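Local coordinates for protein (R)-specific secondary-alkylsulfatase (PDB 4AXH) that hydrolyses (R)-secondary-alkyl sulfates to (S)-alcohols and sulfate with inversion of configuration, using a two-zinc site of the metallo-beta-lactamase superfamily, at residues Leu369-Asp374 with Lys410-Ser415; Ala312-His317 with Gln354-Val359; Asp346-Leu351 with Asp363-Tyr368; Asp329-Ala334 with Leu379-Leu384. All blocks are in the same frame, centred on the assembly; numbering follows the deposited sequence. Where two conformers were deposited one is given.

Interaction 1 of 4, residues Leu369-Asp374 with Lys410-Ser415; sequences LADQRD and KWYLRS
Asp371, on the long helix 362-388, meets Lys410 and Tyr412 where a loop passes into a short 3-10 turn (411-413), between helices 393-400 and 420-431; the contact thus ties that long helix to the alkylsulfatase dimerisation region.

The charged and polar part centres on one oxygen. Asp371 OD2 accepts from Lys410 NZ at 2.7 Å, a salt bridge through the syn lone pair, and from Tyr412 OH at 2.5 Å, which arrives on the anti side and 32° out of the carboxylate plane. The carboxylate and the Tyr412 ring lie nearly parallel, 15° between planes. The lysine chain is bent at chi2 and chi4, and its CB sits over the centre of one face of the phenol ring. The other carboxylate oxygen, Asp371 OD1, makes a salt bridge with Arg588 of the second subunit, so this acid holds both loop 410-415 of its own chain and the dimer partner; the two cations would be expected to favour its charged form.

Apolar contact comes from Leu413, whose CD2 packs on Asp371 CB at 3.7 Å while CD1 lies against the amide end of Gln372.

That amide also meets the 3-10 turn at its backbone. Gln372 NE2, at the edge of the Tyr412 ring, gives a weak hydrogen bond to Tyr412 O, 3.4 Å long and bent to 130° at the hydrogen.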
loop_
_atom_site.group_PDB
_atom_site.type_symbol
_atom_site.label_atom_id
_atom_site.label_comp_id
_atom_site.label_asym_id
_atom_site.label_seq_id
_atom_site.Cartn_x
_atom_site.Cartn_y
_atom_site.Cartn_z
ATOM N N LEU A 369 5.665 12.432 -23.590
ATOM C CA LEU A 369 5.864 12.772 -22.181
ATOM C C LEU A 369 4.640 13.320 -21.499
ATOM O O LEU A 369 4.269 12.834 -20.435
ATOM C CB LEU A 369 7.050 13.716 -21.990
ATOM C CG LEU A 369 8.411 13.068 -22.184
ATOM C CD1 LEU A 369 9.512 14.062 -21.927
ATOM C CD2 LEU A 369 8.537 11.812 -21.321
ATOM N N ALA A 370 3.968 14.287 -22.116
ATOM C CA ALA A 370 2.774 14.874 -21.551
ATOM C C ALA A 370 1.654 13.861 -21.436
ATOM O O ALA A 370 0.939 13.883 -20.441
ATOM C CB ALA A 370 2.346 16.050 -22.382
ATOM N N ASP A 371 1.515 12.934 -22.414
ATOM C CA ASP A 371 0.494 11.862 -22.393
ATOM C C ASP A 371 0.778 10.905 -21.226
ATOM O O ASP A 371 -0.144 10.576 -20.480
ATOM C CB ASP A 371 0.463 11.093 -23.731
ATOM C CG ASP A 371 -0.133 11.820 -24.936
ATOM O OD1 ASP A 371 -0.630 12.941 -24.772
ATOM O OD2 ASP A 371 -0.116 11.252 -26.038
ATOM N N GLN A 372 2.074 10.513 -21.053
ATOM C CA GLN A 372 2.568 9.629 -19.990
ATOM C C GLN A 372 2.252 10.246 -18.638
ATOM O O GLN A 372 1.547 9.625 -17.848
ATOM C CB GLN A 372 4.080 9.365 -20.147
ATOM C CG GLN A 372 4.482 8.476 -21.347
ATOM C CD GLN A 372 4.136 7.001 -21.230
ATOM O OE1 GLN A 372 4.043 6.434 -20.138
ATOM N NE2 GLN A 372 3.975 6.338 -22.367
ATOM N N ARG A 373 2.688 11.498 -18.417
ATOM C CA ARG A 373 2.418 12.290 -17.217
ATOM C C ARG A 373 0.930 12.282 -16.922
ATOM O O ARG A 373 0.540 11.815 -15.871
ATOM C CB ARG A 373 2.911 13.749 -17.396
ATOM C CG ARG A 373 2.383 14.692 -16.314
ATOM C CD ARG A 373 2.301 16.122 -16.771
ATOM N NE ARG A 373 1.225 16.350 -17.731
ATOM C CZ ARG A 373 1.249 17.294 -18.662
ATOM N NH1 ARG A 373 2.282 18.108 -18.760
ATOM N NH2 ARG A 373 0.240 17.424 -19.510
ATOM N N ASP A 374 0.110 12.724 -17.876
ATOM C CA ASP A 374 -1.345 12.750 -17.781
ATOM C C ASP A 374 -1.960 11.388 -17.433
ATOM O O ASP A 374 -2.933 11.375 -16.693
ATOM C CB ASP A 374 -1.972 13.280 -19.086
ATOM C CG ASP A 374 -1.814 14.761 -19.362
ATOM O OD1 ASP A 374 -1.379 15.500 -18.444
ATOM O OD2 ASP A 374 -2.144 15.189 -20.491
ATOM N N LYS A 410 -3.904 6.653 -28.208
ATOM C CA LYS A 410 -2.453 6.419 -28.249
ATOM C C LYS A 410 -2.066 4.947 -28.006
ATOM O O LYS A 410 -2.489 4.344 -27.010
ATOM C CB LYS A 410 -1.710 7.332 -27.254
ATOM C CG LYS A 410 -2.079 8.820 -27.337
ATOM C CD LYS A 410 -1.971 9.427 -28.763
ATOM C CE LYS A 410 -2.479 10.838 -28.815
ATOM N NZ LYS A 410 -1.468 11.814 -28.356
ATOM N N TRP A 411 -1.267 4.366 -28.931
ATOM C CA TRP A 411 -0.809 2.977 -28.860
ATOM C C TRP A 411 0.073 2.755 -27.612
ATOM O O TRP A 411 -0.007 1.730 -26.953
ATOM C CB TRP A 411 0.008 2.606 -30.130
ATOM C CG TRP A 411 -0.766 2.212 -31.360
ATOM C CD1 TRP A 411 -0.691 2.789 -32.604
ATOM C CD2 TRP A 411 -1.660 1.095 -31.490
ATOM N NE1 TRP A 411 -1.506 2.114 -33.486
ATOM C CE2 TRP A 411 -2.143 1.097 -32.818
ATOM C CE3 TRP A 411 -2.138 0.119 -30.593
ATOM C CZ2 TRP A 411 -3.043 0.147 -33.280
ATOM C CZ3 TRP A 411 -3.047 -0.814 -31.050
ATOM C CH2 TRP A 411 -3.489 -0.795 -32.384
ATOM N N TYR A 412 0.916 3.726 -27.302
ATOM C CA TYR A 412 1.867 3.694 -26.209
ATOM C C TYR A 412 1.283 3.904 -24.799
ATOM O O TYR A 412 2.032 3.936 -23.810
ATOM C CB TYR A 412 2.990 4.696 -26.512
ATOM C CG TYR A 412 2.559 6.132 -26.755
ATOM C CD1 TYR A 412 2.405 7.022 -25.701
ATOM C CD2 TYR A 412 2.401 6.618 -28.036
ATOM C CE1 TYR A 412 2.070 8.350 -25.921
ATOM C CE2 TYR A 412 2.078 7.947 -28.271
ATOM C CZ TYR A 412 1.920 8.811 -27.213
ATOM O OH TYR A 412 1.583 10.112 -27.477
ATOM N N LEU A 413 -0.044 4.047 -24.695
ATOM C CA LEU A 413 -0.770 4.251 -23.437
ATOM C C LEU A 413 -1.712 3.101 -23.136
ATOM O O LEU A 413 -2.341 3.106 -22.080
ATOM C CB LEU A 413 -1.549 5.572 -23.533
ATOM C CG LEU A 413 -0.997 6.831 -22.854
ATOM C CD1 LEU A 413 0.549 6.879 -22.782
ATOM C CD2 LEU A 413 -1.534 8.010 -23.506
ATOM N N ARG A 414 -1.793 2.093 -24.035
ATOM C CA ARG A 414 -2.643 0.906 -23.882
ATOM C C ARG A 414 -2.213 0.030 -22.705
ATOM O O ARG A 414 -1.034 0.017 -22.287
ATOM C CB ARG A 414 -2.682 0.054 -25.179
ATOM C CG ARG A 414 -2.999 0.777 -26.516
ATOM C CD ARG A 414 -4.358 1.434 -26.554
ATOM N NE ARG A 414 -5.402 0.452 -26.273
ATOM C CZ ARG A 414 -6.656 0.744 -25.975
ATOM N NH1 ARG A 414 -7.048 2.012 -25.877
ATOM N NH2 ARG A 414 -7.528 -0.228 -25.745
ATOM N N SER A 415 -3.176 -0.760 -22.205
ATOM C CA SER A 415 -3.006 -1.681 -21.078
ATOM C C SER A 415 -2.321 -3.016 -21.451
ATOM O O SER A 415 -2.917 -4.075 -21.323
ATOM C CB SER A 415 -4.347 -1.902 -20.403
ATOM O OG SER A 415 -4.810 -0.652 -19.930
#

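Interaction 2 of 4, residues Ala312-His317 with Gln354-Val359. With ZN (zinc ion), chain C.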
loop_
_atom_site.group_PDB
_atom_site.type_symbol
_atom_site.label_atom_id
_atom_site.label_comp_id
_atom_site.label_asym_id
_atom_site.label_seq_id
_atom_site.Cartn_x
_atom_site.Cartn_y
_atom_site.Cartn_z
ATOM N N ALA A 312 8.672 5.751 -18.357
ATOM C CA ALA A 312 7.629 6.091 -19.307
ATOM C C ALA A 312 7.697 5.190 -20.526
ATOM O O ALA A 312 7.965 5.669 -21.626
ATOM C CB ALA A 312 7.749 7.562 -19.704
ATOM N N PRO A 313 7.424 3.878 -20.383
ATOM C CA PRO A 313 7.504 2.997 -21.559
ATOM C C PRO A 313 6.253 3.040 -22.459
ATOM O O PRO A 313 5.214 3.553 -22.041
ATOM C CB PRO A 313 7.728 1.622 -20.919
ATOM C CG PRO A 313 7.023 1.682 -19.624
ATOM C CD PRO A 313 7.059 3.112 -19.168
ATOM N N PRO A 314 6.323 2.476 -23.680
ATOM C CA PRO A 314 5.171 2.510 -24.604
ATOM C C PRO A 314 4.066 1.490 -24.328
ATOM O O PRO A 314 3.657 0.738 -25.231
ATOM C CB PRO A 314 5.794 2.285 -25.986
ATOM C CG PRO A 314 7.234 2.174 -25.789
ATOM C CD PRO A 314 7.492 1.891 -24.345
ATOM N N ALA A 315 3.577 1.489 -23.071
ATOM C CA ALA A 315 2.494 0.689 -22.495
ATOM C C ALA A 315 2.274 1.212 -21.099
ATOM O O ALA A 315 3.176 1.838 -20.535
ATOM C CB ALA A 315 2.890 -0.786 -22.425
ATOM N N MET A 316 1.090 0.986 -20.535
ATOM C CA MET A 316 0.796 1.387 -19.167
ATOM C C MET A 316 1.631 0.486 -18.275
ATOM O O MET A 316 1.708 -0.713 -18.545
ATOM C CB MET A 316 -0.702 1.205 -18.848
ATOM C CG MET A 316 -1.076 1.785 -17.499
ATOM S SD MET A 316 -2.804 1.604 -17.055
ATOM C CE MET A 316 -3.501 3.194 -17.587
ATOM N N HIS A 317 2.313 1.049 -17.268
ATOM C CA HIS A 317 3.121 0.218 -16.360
ATOM C C HIS A 317 2.264 -0.178 -15.151
ATOM O O HIS A 317 1.079 0.204 -15.068
ATOM C CB HIS A 317 4.407 0.952 -15.939
ATOM C CG HIS A 317 5.620 0.087 -15.727
ATOM N ND1 HIS A 317 5.544 -1.141 -15.057
ATOM C CD2 HIS A 317 6.916 0.334 -16.043
ATOM C CE1 HIS A 317 6.787 -1.602 -15.000
ATOM N NE2 HIS A 317 7.652 -0.753 -15.574
ATOM N N GLN A 354 14.752 1.840 -21.645
ATOM C CA GLN A 354 15.405 0.581 -21.312
ATOM C C GLN A 354 14.474 -0.632 -21.535
ATOM O O GLN A 354 14.799 -1.777 -21.214
ATOM C CB GLN A 354 16.066 0.651 -19.925
ATOM C CG GLN A 354 17.091 1.796 -19.802
ATOM C CD GLN A 354 18.275 1.586 -20.732
ATOM O OE1 GLN A 354 18.348 2.104 -21.848
ATOM N NE2 GLN A 354 19.230 0.807 -20.293
ATOM N N HIS A 355 13.333 -0.359 -22.139
ATOM C CA HIS A 355 12.378 -1.323 -22.633
ATOM C C HIS A 355 11.826 -0.658 -23.845
ATOM O O HIS A 355 11.557 0.544 -23.793
ATOM C CB HIS A 355 11.247 -1.599 -21.640
ATOM C CG HIS A 355 11.665 -2.431 -20.486
ATOM N ND1 HIS A 355 12.022 -3.741 -20.650
ATOM C CD2 HIS A 355 11.792 -2.093 -19.188
ATOM C CE1 HIS A 355 12.345 -4.168 -19.447
ATOM N NE2 HIS A 355 12.218 -3.206 -18.534
ATOM N N ASN A 356 11.683 -1.409 -24.954
ATOM C CA ASN A 356 11.095 -0.945 -26.221
ATOM C C ASN A 356 11.856 0.101 -27.039
ATOM O O ASN A 356 12.991 0.439 -26.731
ATOM C CB ASN A 356 9.631 -0.557 -26.061
ATOM C CG ASN A 356 8.849 -1.505 -25.202
ATOM O OD1 ASN A 356 8.549 -1.207 -24.052
ATOM N ND2 ASN A 356 8.489 -2.653 -25.746
ATOM N N TRP A 357 11.203 0.591 -28.090
ATOM C CA TRP A 357 11.709 1.469 -29.139
ATOM C C TRP A 357 11.777 2.948 -28.760
ATOM O O TRP A 357 11.010 3.410 -27.888
ATOM C CB TRP A 357 10.873 1.283 -30.442
ATOM C CG TRP A 357 9.412 1.323 -30.187
ATOM C CD1 TRP A 357 8.615 2.418 -30.123
ATOM C CD2 TRP A 357 8.624 0.224 -29.717
ATOM N NE1 TRP A 357 7.349 2.053 -29.725
ATOM C CE2 TRP A 357 7.330 0.718 -29.454
ATOM C CE3 TRP A 357 8.894 -1.146 -29.482
ATOM C CZ2 TRP A 357 6.284 -0.115 -29.007
ATOM C CZ3 TRP A 357 7.875 -1.958 -29.000
ATOM C CH2 TRP A 357 6.586 -1.450 -28.777
ATOM N N PRO A 358 12.598 3.741 -29.506
ATOM C CA PRO A 358 12.674 5.177 -29.230
ATOM C C PRO A 358 11.554 5.999 -29.875
ATOM O O PRO A 358 10.954 5.553 -30.819
ATOM C CB PRO A 358 14.035 5.565 -29.863
ATOM C CG PRO A 358 14.697 4.288 -30.276
ATOM C CD PRO A 358 13.570 3.372 -30.549
ATOM N N VAL A 359 11.266 7.203 -29.381
ATOM C CA VAL A 359 10.314 8.098 -30.036
ATOM C C VAL A 359 11.121 9.270 -30.599
ATOM O O VAL A 359 11.879 9.868 -29.863
ATOM C CB VAL A 359 9.050 8.493 -29.213
ATOM C CG1 VAL A 359 9.406 9.196 -27.919
ATOM C CG2 VAL A 359 8.078 9.339 -30.046
HETATM ZN ZN ZN C . 13.061 -2.930 -16.767
HETATM O O HOH W 1 5.571 -1.361 -24.484
HETATM O O HOH W 2 12.427 -3.332 -14.794
#
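The zinc site of the metallo-beta-lactamase domain borders this contact, in which the loop carrying His355 packs against the proline pair Pro313-Pro314. His355 NE2 binds one zinc at 2.0 Å, and a water completes the ligands supplied by Asp183, His184 and the bridging Asp310.

Immediately after the histidine, Asn356 and Trp357 close around the Pro314 ring. Asn356 lays its CB 3.6 Å from Pro314 CG and brings OD1 to 3.3 Å from Pro314 CD. Beyond it the proline ring slides over one face of the indole: Pro314 CG stands off-centre above the five-membered ring, a CH-pi contact of 4.3 Å to the centroid, while Pro314 CB reaches Trp357 CZ2 at 3.9 Å. The indole is brought there by a chi1 of 48°, which sets its CG between the backbone N and carbonyl carbon. Pro314 is itself the centre of an inverse gamma turn, closed by Ala315 N to Pro313 O at 2.8 Å.

A water is weakly held between Pro314 O and Asn356 OD1. The two segments share no direct hydrogen bond, and with the polar link limited to this weak water bridge, the fit of the proline turn to the metal-bearing loop rests mainly on shape and CH-pi contact.

Interaction 3 of 4, residues Asp346-Leu351 with Asp363-Tyr368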
loop_
_atom_site.group_PDB
_atom_site.type_symbol
_atom_site.label_atom_id
_atom_site.label_comp_id
_atom_site.label_asym_id
_atom_site.label_seq_id
_atom_site.Cartn_x
_atom_site.Cartn_y
_atom_site.Cartn_z
ATOM N N ASP A 346 12.377 20.627 -24.353
ATOM C CA ASP A 346 12.800 21.597 -25.380
ATOM C C ASP A 346 14.208 21.329 -25.935
ATOM O O ASP A 346 14.523 21.827 -27.028
ATOM C CB ASP A 346 12.707 23.030 -24.851
ATOM C CG ASP A 346 11.389 23.376 -24.170
ATOM O OD1 ASP A 346 10.323 22.923 -24.665
ATOM O OD2 ASP A 346 11.422 24.103 -23.146
ATOM N N ARG A 347 15.023 20.502 -25.199
ATOM C CA ARG A 347 16.413 20.069 -25.483
ATOM C C ARG A 347 16.543 18.615 -25.983
ATOM O O ARG A 347 17.659 18.075 -25.986
ATOM C CB ARG A 347 17.211 20.130 -24.198
ATOM C CG ARG A 347 17.625 21.487 -23.749
ATOM C CD ARG A 347 18.644 21.320 -22.654
ATOM N NE ARG A 347 18.121 21.097 -21.322
ATOM C CZ ARG A 347 18.910 20.935 -20.269
ATOM N NH1 ARG A 347 20.231 20.937 -20.414
ATOM N NH2 ARG A 347 18.391 20.818 -19.057
ATOM N N THR A 348 15.429 17.964 -26.365
ATOM C CA THR A 348 15.483 16.562 -26.776
ATOM C C THR A 348 14.902 16.271 -28.122
ATOM O O THR A 348 13.783 16.691 -28.404
ATOM C CB THR A 348 15.102 15.594 -25.642
ATOM O OG1 THR A 348 15.188 14.259 -26.135
ATOM C CG2 THR A 348 13.727 15.823 -25.109
ATOM N N ASP A 349 15.684 15.570 -28.972
ATOM C CA ASP A 349 15.302 15.211 -30.345
ATOM C C ASP A 349 14.765 13.795 -30.426
ATOM O O ASP A 349 13.898 13.508 -31.234
ATOM C CB ASP A 349 16.490 15.386 -31.316
ATOM C CG ASP A 349 16.940 16.827 -31.566
ATOM O OD1 ASP A 349 16.199 17.775 -31.161
ATOM O OD2 ASP A 349 18.030 17.014 -32.168
ATOM N N VAL A 350 15.313 12.892 -29.627
ATOM C CA VAL A 350 14.889 11.499 -29.604
ATOM C C VAL A 350 14.934 10.999 -28.205
ATOM O O VAL A 350 15.939 11.162 -27.538
ATOM C CB VAL A 350 15.636 10.581 -30.610
ATOM C CG1 VAL A 350 17.084 11.000 -30.792
ATOM C CG2 VAL A 350 15.507 9.100 -30.235
ATOM N N LEU A 351 13.826 10.432 -27.748
ATOM C CA LEU A 351 13.707 9.836 -26.425
ATOM C C LEU A 351 14.044 8.340 -26.543
ATOM O O LEU A 351 13.535 7.670 -27.436
ATOM C CB LEU A 351 12.285 10.036 -25.886
ATOM C CG LEU A 351 11.961 9.424 -24.536
ATOM C CD1 LEU A 351 11.072 10.316 -23.767
ATOM C CD2 LEU A 351 11.248 8.105 -24.693
ATOM N N ASP A 363 8.763 17.291 -31.057
ATOM C CA ASP A 363 7.316 17.411 -30.919
ATOM C C ASP A 363 6.637 16.103 -30.525
ATOM O O ASP A 363 5.764 16.131 -29.631
ATOM C CB ASP A 363 6.666 18.100 -32.134
ATOM C CG ASP A 363 6.941 19.596 -32.181
ATOM O OD1 ASP A 363 6.492 20.318 -31.253
ATOM O OD2 ASP A 363 7.599 20.051 -33.147
ATOM N N LYS A 364 7.061 14.961 -31.117
ATOM C CA LYS A 364 6.518 13.643 -30.781
ATOM C C LYS A 364 6.947 13.206 -29.400
ATOM O O LYS A 364 6.140 12.585 -28.721
ATOM C CB LYS A 364 6.837 12.598 -31.851
ATOM C CG LYS A 364 5.880 12.630 -33.028
ATOM C CD LYS A 364 6.604 12.140 -34.263
ATOM C CE LYS A 364 6.922 13.274 -35.222
ATOM N NZ LYS A 364 7.781 12.821 -36.347
ATOM N N VAL A 365 8.176 13.608 -28.947
ATOM C CA VAL A 365 8.674 13.331 -27.598
ATOM C C VAL A 365 7.896 14.124 -26.553
ATOM O O VAL A 365 7.535 13.570 -25.517
ATOM C CB VAL A 365 10.228 13.295 -27.358
ATOM C CG1 VAL A 365 11.016 12.815 -28.572
ATOM C CG2 VAL A 365 10.778 14.612 -26.848
ATOM N N ARG A 366 7.625 15.408 -26.822
ATOM C CA ARG A 366 6.878 16.307 -25.917
ATOM C C ARG A 366 5.428 15.854 -25.703
ATOM O O ARG A 366 4.931 15.914 -24.572
ATOM C CB ARG A 366 6.899 17.737 -26.435
ATOM C CG ARG A 366 8.148 18.485 -26.082
ATOM C CD ARG A 366 8.233 19.757 -26.904
ATOM N NE ARG A 366 9.601 19.927 -27.369
ATOM C CZ ARG A 366 9.953 20.143 -28.626
ATOM N NH1 ARG A 366 9.025 20.283 -29.566
ATOM N NH2 ARG A 366 11.235 20.256 -28.950
ATOM N N THR A 367 4.756 15.393 -26.795
ATOM C CA THR A 367 3.401 14.860 -26.742
ATOM C C THR A 367 3.436 13.544 -25.932
ATOM O O THR A 367 2.566 13.329 -25.099
ATOM C CB THR A 367 2.875 14.617 -28.175
ATOM O OG1 THR A 367 2.738 15.867 -28.838
ATOM C CG2 THR A 367 1.544 13.815 -28.228
ATOM N N TYR A 368 4.439 12.676 -26.183
ATOM C CA TYR A 368 4.589 11.380 -25.528
ATOM C C TYR A 368 4.728 11.585 -24.022
ATOM O O TYR A 368 3.891 11.077 -23.277
ATOM C CB TYR A 368 5.755 10.618 -26.172
ATOM C CG TYR A 368 6.050 9.245 -25.610
ATOM C CD1 TYR A 368 6.834 9.088 -24.462
ATOM C CD2 TYR A 368 5.669 8.097 -26.293
ATOM C CE1 TYR A 368 7.152 7.823 -23.969
ATOM C CE2 TYR A 368 5.973 6.825 -25.797
ATOM C CZ TYR A 368 6.745 6.699 -24.655
ATOM O OH TYR A 368 7.091 5.456 -24.174
#
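Val365 of helix 362-388 presses its two methyl groups against strand 350-352 and the chain leading into it. CG2 meets Thr348 CG2 at 3.6 Å, and CG1 lies over the strand backbone, 3.8 Å from Leu351 N and 4.1 Å from Leu351 CB. One helical turn on, Tyr368 CE1 comes within 4.2 Å of Leu351 CD2, the two side chains crossing at about a right angle.

At the outer end Asp346 OD1 stays 4.1 Å from Arg366 NE and well out of the guanidinium plane, an attraction of charges without a hydrogen bond. What positions Arg366 lies elsewhere: its NE bonds to Gly345 O. Tyr368 is fixed through its hydroxyl, which hydrogen-bonds with Gln353 NE2 and Ala312 O.

Helix 362-388 thereby covers the six-stranded sheet near its edge, where strand 350-352 runs between 305-307 and the outermost 359-360, and Val359 also touches Val365.

Interaction 4 of 4, residues Asp329-Ala334 with Leu379-Leu384; sequences DAKAWA and LNNRAL
Ala330 and Asn380 bring together two helices, the N-terminal turn of 330-344 and the later part of 362-388, which run roughly antiparallel: the axes of 330-334 and 379-384 approach to 9.7 Å, with 143° between their directions.

Direct packing is slight. Ala330 CB meets Asn380 CB at 4.0 Å, where the CA atoms of the two segments are also nearest, and Lys331 CB rests 3.9 Å from Asn380 OD1. The Ala330 methyl group also touches Leu319 of the sulfate-binding loop, so the crossing lies beside that part of the sulfate-binding site.

Polar links run largely through water. Asp329 is the N-cap of helix 330-344, its OD1 accepting weakly from the backbone N of Lys331 and Ala332. The same oxygen receives a hydrogen bond from a water at 2.7 Å that also donates to Asn380 OD1, itself hydrogen-bonded to Tyr431 OH of helix 420-431. A second water accepts from Asn381 ND2 at 2.7 Å and, weakly, from Lys331 NZ; the lysine chain, bent at chi2, chi3 and chi4, crosses Asn380 obliquely and Asn381 at about a right angle.

Those asparagines are joined to each other. Asn380 ND2 reaches Asn381 OD1 at 3.3 Å, lying 46° out of that carbonyl plane, while the oxygen lies in the Asn380 amide plane.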
loop_
_atom_site.group_PDB
_atom_site.type_symbol
_atom_site.label_atom_id
_atom_site.label_comp_id
_atom_site.label_asym_id
_atom_site.label_seq_id
_atom_site.Cartn_x
_atom_site.Cartn_y
_atom_site.Cartn_z
ATOM N N ASP A 329 3.493 4.946 -6.174
ATOM C CA ASP A 329 2.835 6.252 -6.107
ATOM C C ASP A 329 2.772 6.882 -7.513
ATOM O O ASP A 329 3.775 7.457 -8.014
ATOM C CB ASP A 329 3.560 7.182 -5.105
ATOM C CG ASP A 329 2.909 8.534 -4.878
ATOM O OD1 ASP A 329 1.783 8.759 -5.416
ATOM O OD2 ASP A 329 3.505 9.362 -4.143
ATOM N N ALA A 330 1.547 6.818 -8.109
ATOM C CA ALA A 330 1.225 7.402 -9.424
ATOM C C ALA A 330 1.417 8.911 -9.415
ATOM O O ALA A 330 1.891 9.455 -10.419
ATOM C CB ALA A 330 -0.198 7.042 -9.847
ATOM N N LYS A 331 1.112 9.578 -8.267
ATOM C CA LYS A 331 1.290 11.029 -8.103
ATOM C C LYS A 331 2.769 11.430 -8.264
ATOM O O LYS A 331 3.077 12.366 -9.001
ATOM C CB LYS A 331 0.680 11.518 -6.760
ATOM C CG LYS A 331 1.145 12.893 -6.274
ATOM C CD LYS A 331 0.003 13.903 -6.107
ATOM C CE LYS A 331 -0.205 14.786 -7.330
ATOM N NZ LYS A 331 -0.966 14.098 -8.414
ATOM N N ALA A 332 3.670 10.684 -7.616
ATOM C CA ALA A 332 5.106 10.965 -7.695
ATOM C C ALA A 332 5.652 10.648 -9.092
ATOM O O ALA A 332 6.466 11.405 -9.648
ATOM C CB ALA A 332 5.856 10.181 -6.615
ATOM N N TRP A 333 5.167 9.536 -9.657
ATOM C CA TRP A 333 5.510 9.093 -11.004
ATOM C C TRP A 333 5.174 10.201 -12.044
ATOM O O TRP A 333 6.071 10.624 -12.772
ATOM C CB TRP A 333 4.738 7.799 -11.325
ATOM C CG TRP A 333 5.369 6.905 -12.348
ATOM C CD1 TRP A 333 6.069 7.274 -13.471
ATOM C CD2 TRP A 333 5.235 5.482 -12.403
ATOM N NE1 TRP A 333 6.382 6.165 -14.222
ATOM C CE2 TRP A 333 5.889 5.048 -13.585
ATOM C CE3 TRP A 333 4.626 4.520 -11.552
ATOM C CZ2 TRP A 333 5.987 3.687 -13.921
ATOM C CZ3 TRP A 333 4.668 3.189 -11.920
ATOM C CH2 TRP A 333 5.383 2.777 -13.065
ATOM N N ALA A 334 3.910 10.712 -12.051
ATOM C CA ALA A 334 3.495 11.788 -12.953
ATOM C C ALA A 334 4.347 13.057 -12.775
ATOM O O ALA A 334 4.734 13.672 -13.776
ATOM C CB ALA A 334 2.014 12.095 -12.793
ATOM N N LEU A 379 -4.767 8.322 -13.199
ATOM C CA LEU A 379 -4.973 7.145 -12.377
ATOM C C LEU A 379 -5.159 7.535 -10.933
ATOM O O LEU A 379 -6.179 7.188 -10.353
ATOM C CB LEU A 379 -3.856 6.104 -12.572
ATOM C CG LEU A 379 -3.925 5.315 -13.859
ATOM C CD1 LEU A 379 -2.600 4.595 -14.105
ATOM C CD2 LEU A 379 -5.096 4.342 -13.852
ATOM N N ASN A 380 -4.251 8.358 -10.416
ATOM C CA ASN A 380 -4.297 8.861 -9.055
ATOM C C ASN A 380 -5.548 9.742 -8.818
ATOM O O ASN A 380 -6.384 9.411 -7.975
ATOM C CB ASN A 380 -3.014 9.644 -8.764
ATOM C CG ASN A 380 -2.898 10.071 -7.336
ATOM O OD1 ASN A 380 -2.468 9.299 -6.469
ATOM N ND2 ASN A 380 -3.293 11.309 -7.055
ATOM N N ASN A 381 -5.683 10.828 -9.597
ATOM C CA ASN A 381 -6.743 11.814 -9.452
ATOM C C ASN A 381 -8.149 11.330 -9.713
ATOM O O ASN A 381 -9.039 11.723 -8.972
ATOM C CB ASN A 381 -6.437 13.085 -10.229
ATOM C CG ASN A 381 -5.141 13.770 -9.880
ATOM O OD1 ASN A 381 -4.655 13.742 -8.730
ATOM N ND2 ASN A 381 -4.563 14.436 -10.874
ATOM N N ARG A 382 -8.383 10.506 -10.760
ATOM C CA ARG A 382 -9.744 10.030 -11.050
ATOM C C ARG A 382 -10.210 9.063 -9.963
ATOM O O ARG A 382 -11.355 9.169 -9.513
ATOM C CB ARG A 382 -9.854 9.407 -12.440
ATOM C CG ARG A 382 -11.204 8.728 -12.772
ATOM C CD ARG A 382 -12.097 9.526 -13.717
ATOM N NE ARG A 382 -12.869 10.537 -13.010
ATOM C CZ ARG A 382 -14.191 10.579 -12.995
ATOM N NH1 ARG A 382 -14.894 9.686 -13.669
ATOM N NH2 ARG A 382 -14.824 11.523 -12.311
ATOM N N ALA A 383 -9.321 8.150 -9.536
ATOM C CA ALA A 383 -9.612 7.195 -8.492
ATOM C C ALA A 383 -9.974 7.947 -7.207
ATOM O O ALA A 383 -11.063 7.704 -6.675
ATOM C CB ALA A 383 -8.423 6.249 -8.277
ATOM N N LEU A 384 -9.118 8.913 -6.767
ATOM C CA LEU A 384 -9.353 9.735 -5.570
ATOM C C LEU A 384 -10.686 10.495 -5.684
ATOM O O LEU A 384 -11.429 10.613 -4.707
ATOM C CB LEU A 384 -8.202 10.724 -5.396
ATOM C CG LEU A 384 -7.266 10.613 -4.167
ATOM C CD1 LEU A 384 -7.463 9.321 -3.384
ATOM C CD2 LEU A 384 -5.807 10.835 -4.566
HETATM O O HOH W 3 -0.567 7.438 -5.524
HETATM O O HOH W 4 -2.595 16.321 -10.511
#

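Helix 362-388 runs through interactions 3, 1 and 4 in that order, meeting the metallo-beta-lactamase sheet first, then loop 410-415, then helix 330-344. Interaction 2 does not use the helix but touches all three: Val359 O bonds to Leu351 N of interaction 3, Met316 N to Arg414 O of interaction 1, and His317 packs on Trp333 of interaction 4. Centres of interactions 1 and 2 are 10 Å apart, those of 3 and 4 about 23 Å. Along the chain, interaction 3 is nested within the loop closed by interaction 4; interactions 1 and 4 cross, and interaction 2 crosses both 3 and 4 but closes before 1 opens. One helix thus joins the zinc-binding domain to the dimerisation region.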